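Local coordinates for protein hydratase ChsH2 (Mycobacterium tuberculosis SUMu008, PDB 4W78) that probably hydrates an enoyl-CoA intermediate of cholesterol breakdown, working in complex with its partner ChsH1 as a MaoC-like enoyl-CoA hydratase, at residues 99-111 with 115-127. Residues are numbered along the deposited sequence; the frame is centred on the assembly and turned at random.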
loop_
_atom_site.group_PDB
_atom_site.type_symbol
_atom_site.label_atom_id
_atom_site.label_comp_id
_atom_site.label_asym_id
_atom_site.label_seq_id
_atom_site.Cartn_x
_atom_site.Cartn_y
_atom_site.Cartn_z
ATOM N N VAL F 99 8.199 -14.448 34.945
ATOM C CA VAL F 99 7.947 -13.148 35.539
ATOM C C VAL F 99 9.076 -12.841 36.513
ATOM O O VAL F 99 9.224 -13.522 37.526
ATOM C CB VAL F 99 6.609 -13.124 36.303
ATOM C CG1 VAL F 99 6.431 -11.789 36.995
ATOM C CG2 VAL F 99 5.452 -13.398 35.358
ATOM N N ASN F 100 9.873 -11.824 36.197
ATOM C CA ASN F 100 11.046 -11.487 36.999
ATOM C C ASN F 100 11.222 -9.978 37.132
ATOM O O ASN F 100 11.824 -9.335 36.257
ATOM C CB ASN F 100 12.310 -12.104 36.388
ATOM C CG ASN F 100 12.367 -13.620 36.550
ATOM O OD1 ASN F 100 12.580 -14.129 37.654
ATOM N ND2 ASN F 100 12.197 -14.345 35.443
ATOM N N ASP F 101 10.665 -9.424 38.208
ATOM C CA ASP F 101 10.791 -8.002 38.534
ATOM C C ASP F 101 10.343 -7.072 37.401
ATOM O O ASP F 101 11.161 -6.363 36.808
ATOM C CB ASP F 101 12.227 -7.672 38.949
ATOM N N GLY F 102 9.045 -7.083 37.112
ATOM C CA GLY F 102 8.467 -6.210 36.103
ATOM C C GLY F 102 8.610 -6.733 34.673
ATOM O O GLY F 102 7.823 -6.377 33.782
ATOM N N LEU F 103 9.604 -7.586 34.485
ATOM C CA LEU F 103 9.921 -8.122 33.162
ATOM C C LEU F 103 9.253 -9.488 32.962
ATOM O O LEU F 103 9.476 -10.417 33.727
ATOM C CB LEU F 103 11.437 -8.242 33.021
ATOM C CG LEU F 103 11.996 -8.792 31.715
ATOM C CD1 LEU F 103 11.663 -7.868 30.560
ATOM C CD2 LEU F 103 13.504 -8.973 31.853
ATOM N N ILE F 104 8.442 -9.576 31.915
ATOM C CA ILE F 104 7.614 -10.751 31.681
ATOM C C ILE F 104 8.039 -11.396 30.379
ATOM O O ILE F 104 8.384 -10.700 29.433
ATOM C CB ILE F 104 6.136 -10.335 31.576
ATOM C CG1 ILE F 104 5.671 -9.765 32.913
ATOM C CG2 ILE F 104 5.245 -11.499 31.160
ATOM C CD1 ILE F 104 4.702 -8.639 32.790
ATOM N N THR F 105 8.016 -12.719 30.346
ATOM C CA THR F 105 8.225 -13.452 29.106
ATOM C C THR F 105 6.953 -14.197 28.727
ATOM O O THR F 105 6.340 -14.870 29.557
ATOM C CB THR F 105 9.398 -14.440 29.222
ATOM O OG1 THR F 105 10.575 -13.722 29.611
ATOM C CG2 THR F 105 9.653 -15.112 27.877
ATOM N N VAL F 106 6.550 -14.049 27.471
ATOM C CA VAL F 106 5.351 -14.693 26.969
ATOM C C VAL F 106 5.701 -15.572 25.780
ATOM O O VAL F 106 6.388 -15.125 24.851
ATOM C CB VAL F 106 4.307 -13.654 26.498
ATOM C CG1 VAL F 106 3.096 -14.349 25.899
ATOM C CG2 VAL F 106 3.897 -12.752 27.647
ATOM N N LYS F 107 5.233 -16.817 25.804
ATOM C CA LYS F 107 5.352 -17.707 24.648
ATOM C C LYS F 107 4.077 -17.644 23.831
ATOM O O LYS F 107 2.981 -17.769 24.368
ATOM C CB LYS F 107 5.617 -19.156 25.085
ATOM C CG LYS F 107 5.661 -20.114 23.893
ATOM C CD LYS F 107 5.900 -21.543 24.319
ATOM C CE LYS F 107 6.008 -22.440 23.093
ATOM N NZ LYS F 107 6.276 -23.849 23.470
ATOM N N VAL F 108 4.230 -17.440 22.523
ATOM C CA VAL F 108 3.094 -17.323 21.625
ATOM C C VAL F 108 3.215 -18.390 20.548
ATOM O O VAL F 108 4.308 -18.627 20.028
ATOM C CB VAL F 108 3.081 -15.920 20.966
ATOM C CG1 VAL F 108 1.938 -15.789 19.965
ATOM C CG2 VAL F 108 2.969 -14.837 22.028
ATOM N N VAL F 109 2.105 -19.052 20.231
ATOM C CA VAL F 109 2.087 -19.969 19.091
ATOM C C VAL F 109 0.897 -19.644 18.208
ATOM O O VAL F 109 -0.224 -19.491 18.687
ATOM C CB VAL F 109 2.066 -21.461 19.497
ATOM C CG1 VAL F 109 2.084 -22.341 18.253
ATOM C CG2 VAL F 109 3.241 -21.801 20.400
ATOM N N GLY F 110 1.166 -19.498 16.913
ATOM C CA GLY F 110 0.100 -19.342 15.936
ATOM C C GLY F 110 -0.003 -20.625 15.137
ATOM O O GLY F 110 0.962 -21.048 14.521
ATOM N N ARG F 111 -1.173 -21.256 15.173
ATOM C CA ARG F 111 -1.365 -22.534 14.500
ATOM C C ARG F 111 -2.409 -22.397 13.409
ATOM O O ARG F 111 -3.419 -21.716 13.591
ATOM C CB ARG F 111 -1.823 -23.592 15.511
ATOM C CG ARG F 111 -0.883 -23.762 16.684
ATOM C CD ARG F 111 -1.355 -24.844 17.641
ATOM N NE ARG F 111 -0.325 -25.174 18.621
ATOM C CZ ARG F 111 -0.220 -24.612 19.822
ATOM N NH1 ARG F 111 -1.087 -23.679 20.207
ATOM N NH2 ARG F 111 0.757 -24.983 20.641
ATOM N N GLY F 115 -0.434 -27.086 10.812
ATOM C CA GLY F 115 0.498 -27.162 11.920
ATOM C C GLY F 115 0.814 -25.823 12.549
ATOM O O GLY F 115 0.050 -24.867 12.413
ATOM N N ASP F 116 1.942 -25.761 13.250
ATOM C CA ASP F 116 2.389 -24.519 13.868
ATOM C C ASP F 116 3.018 -23.616 12.820
ATOM O O ASP F 116 4.010 -23.977 12.196
ATOM C CB ASP F 116 3.406 -24.784 14.982
ATOM C CG ASP F 116 2.800 -25.510 16.174
ATOM O OD1 ASP F 116 1.562 -25.671 16.229
ATOM O OD2 ASP F 116 3.569 -25.914 17.068
ATOM N N HIS F 117 2.429 -22.445 12.631
ATOM C CA HIS F 117 2.937 -21.485 11.669
ATOM C C HIS F 117 4.029 -20.618 12.280
ATOM O O HIS F 117 5.036 -20.339 11.651
ATOM C CB HIS F 117 1.804 -20.589 11.170
ATOM C CG HIS F 117 2.286 -19.333 10.521
ATOM N ND1 HIS F 117 3.059 -19.333 9.380
ATOM C CD2 HIS F 117 2.133 -18.034 10.872
ATOM C CE1 HIS F 117 3.349 -18.085 9.047
ATOM N NE2 HIS F 117 2.793 -17.280 9.937
ATOM N N VAL F 118 3.817 -20.177 13.513
ATOM C CA VAL F 118 4.807 -19.340 14.171
ATOM C C VAL F 118 4.908 -19.686 15.654
ATOM O O VAL F 118 3.912 -19.969 16.311
ATOM C CB VAL F 118 4.530 -17.828 13.943
ATOM C CG1 VAL F 118 3.185 -17.415 14.505
ATOM C CG2 VAL F 118 5.668 -16.965 14.519
ATOM N N THR F 119 6.136 -19.705 16.155
ATOM C CA THR F 119 6.401 -19.906 17.572
ATOM C C THR F 119 7.287 -18.759 18.013
ATOM O O THR F 119 8.346 -18.505 17.410
ATOM C CB THR F 119 7.094 -21.253 17.805
ATOM O OG1 THR F 119 6.257 -22.299 17.297
ATOM C CG2 THR F 119 7.342 -21.495 19.286
ATOM N N ALA F 120 6.858 -18.035 19.044
ATOM C CA ALA F 120 7.552 -16.807 19.394
ATOM C C ALA F 120 7.732 -16.658 20.887
ATOM O O ALA F 120 6.977 -17.212 21.679
ATOM C CB ALA F 120 6.814 -15.603 18.845
ATOM N N THR F 121 8.761 -15.912 21.245
ATOM C CA THR F 121 9.034 -15.570 22.635
ATOM C C THR F 121 9.107 -14.053 22.699
ATOM O O THR F 121 9.839 -13.420 21.931
ATOM C CB THR F 121 10.359 -16.194 23.121
ATOM O OG1 THR F 121 10.289 -17.622 23.021
ATOM C CG2 THR F 121 10.608 -15.827 24.559
ATOM N N VAL F 122 8.316 -13.459 23.592
ATOM C CA VAL F 122 8.230 -12.012 23.689
ATOM C C VAL F 122 8.601 -11.585 25.105
ATOM O O VAL F 122 8.090 -12.145 26.077
ATOM C CB VAL F 122 6.803 -11.527 23.397
ATOM C CG1 VAL F 122 6.710 -10.001 23.456
ATOM C CG2 VAL F 122 6.334 -12.052 22.037
ATOM N N GLU F 123 9.497 -10.612 25.217
ATOM C CA GLU F 123 9.856 -10.053 26.519
ATOM C C GLU F 123 9.296 -8.645 26.593
ATOM O O GLU F 123 9.408 -7.875 25.652
ATOM C CB GLU F 123 11.368 -10.034 26.703
ATOM C CG GLU F 123 11.981 -11.419 26.802
ATOM C CD GLU F 123 13.477 -11.361 27.021
ATOM O OE1 GLU F 123 14.065 -10.293 26.739
ATOM O OE2 GLU F 123 14.062 -12.368 27.477
ATOM N N LEU F 124 8.673 -8.307 27.713
ATOM C CA LEU F 124 8.050 -7.008 27.833
ATOM C C LEU F 124 8.030 -6.626 29.292
ATOM O O LEU F 124 8.197 -7.477 30.159
ATOM C CB LEU F 124 6.607 -7.044 27.317
ATOM C CG LEU F 124 5.579 -7.858 28.106
ATOM C CD1 LEU F 124 4.182 -7.281 27.905
ATOM C CD2 LEU F 124 5.598 -9.326 27.707
ATOM N N SER F 125 7.836 -5.340 29.546
ATOM C CA SER F 125 7.559 -4.879 30.896
ATOM C C SER F 125 6.115 -4.415 30.905
ATOM O O SER F 125 5.616 -3.878 29.915
ATOM C CB SER F 125 8.487 -3.734 31.266
ATOM O OG SER F 125 8.131 -2.575 30.543
ATOM N N MET F 126 5.427 -4.642 32.016
ATOM C CA MET F 126 4.038 -4.251 32.107
ATOM C C MET F 126 3.866 -3.434 33.372
ATOM O O MET F 126 4.586 -3.632 34.349
ATOM C CB MET F 126 3.127 -5.480 32.132
ATOM C CG MET F 126 1.720 -5.218 31.610
ATOM S SD MET F 126 0.643 -6.662 31.730
ATOM C CE MET F 126 1.738 -7.942 31.166
ATOM N N ARG F 127 2.918 -2.509 33.344
ATOM C CA ARG F 127 2.699 -1.606 34.460
ATOM C C ARG F 127 1.425 -1.999 35.187
ATOM O O ARG F 127 0.573 -2.682 34.623
ATOM C CB ARG F 127 2.582 -0.179 33.934
ATOM C CG ARG F 127 2.818 0.907 34.947
ATOM C CD ARG F 127 2.536 2.247 34.296
ATOM N NE ARG F 127 1.155 2.329 33.825
ATOM C CZ ARG F 127 0.708 3.244 32.971
ATOM N NH1 ARG F 127 1.536 4.150 32.476
ATOM N NH2 ARG F 127 -0.563 3.242 32.599
#
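A long antiparallel beta hairpin, strand 103-111 paired with strand 116-125, carries a classic beta bulge near its connecting loop, where His117 and Val118 both face Gly110. The oxygen Gly110 O accepts two bonds, from His117 N at 2.8 Å and from Val118 N at 3.2 Å. Glycine suits this site, for Val118 CG1, set between its own backbone N and carbonyl carbon (chi1 61°), packs directly against Gly110 CA at 3.9 Å, on the side where a side chain would start. Beyond the bulge the pairing is regular, hydrogen-bonded pairs such as Val106 with Val122 alternating with non-hydrogen-bonded ones.

One face of the hairpin is apolar, filled by the branched aliphatic chains of the buried Ile104, Val106, Val122 and Leu124. Leu124 CD2 reaches across to Val106 CG2 at 3.8 Å and also meets Ile104 CB. At the edge of this layer, just after the strand, Met126 CE presses tightly on Ile104 CD1 at 3.5 Å. The other face is more polar. Thr105 and Thr121 meet diagonally through their CG2 methyls, each anti to its backbone N, and Thr105 OG1 lies beside Glu123 CG, these two side chains pointing the same way. Near the loop Arg111 and Asp116 run alongside each other and form a salt bridge, Arg111 NE to Asp116 OD1 at 3.1 Å, with guanidinium and carboxylate planes 68° apart. Val109 CG1 lies over the centre of one guanidinium face, an apolar bed for the flat cation.

His117 is held by Val82 O and Asp55 OD1, and its ring meets Trp84 edge-to-face. Within the antiparallel sheet the hairpin is central: strand 89-100 flanks 103-111 and strand 72-80 flanks 116-125. Helix 52-67 covers the apolar face, Tyr62 meeting Val108 and Val59 meeting Val122, in keeping with the hot-dog fold of MaoC-like hydratases, whose sheet wraps a long central helix.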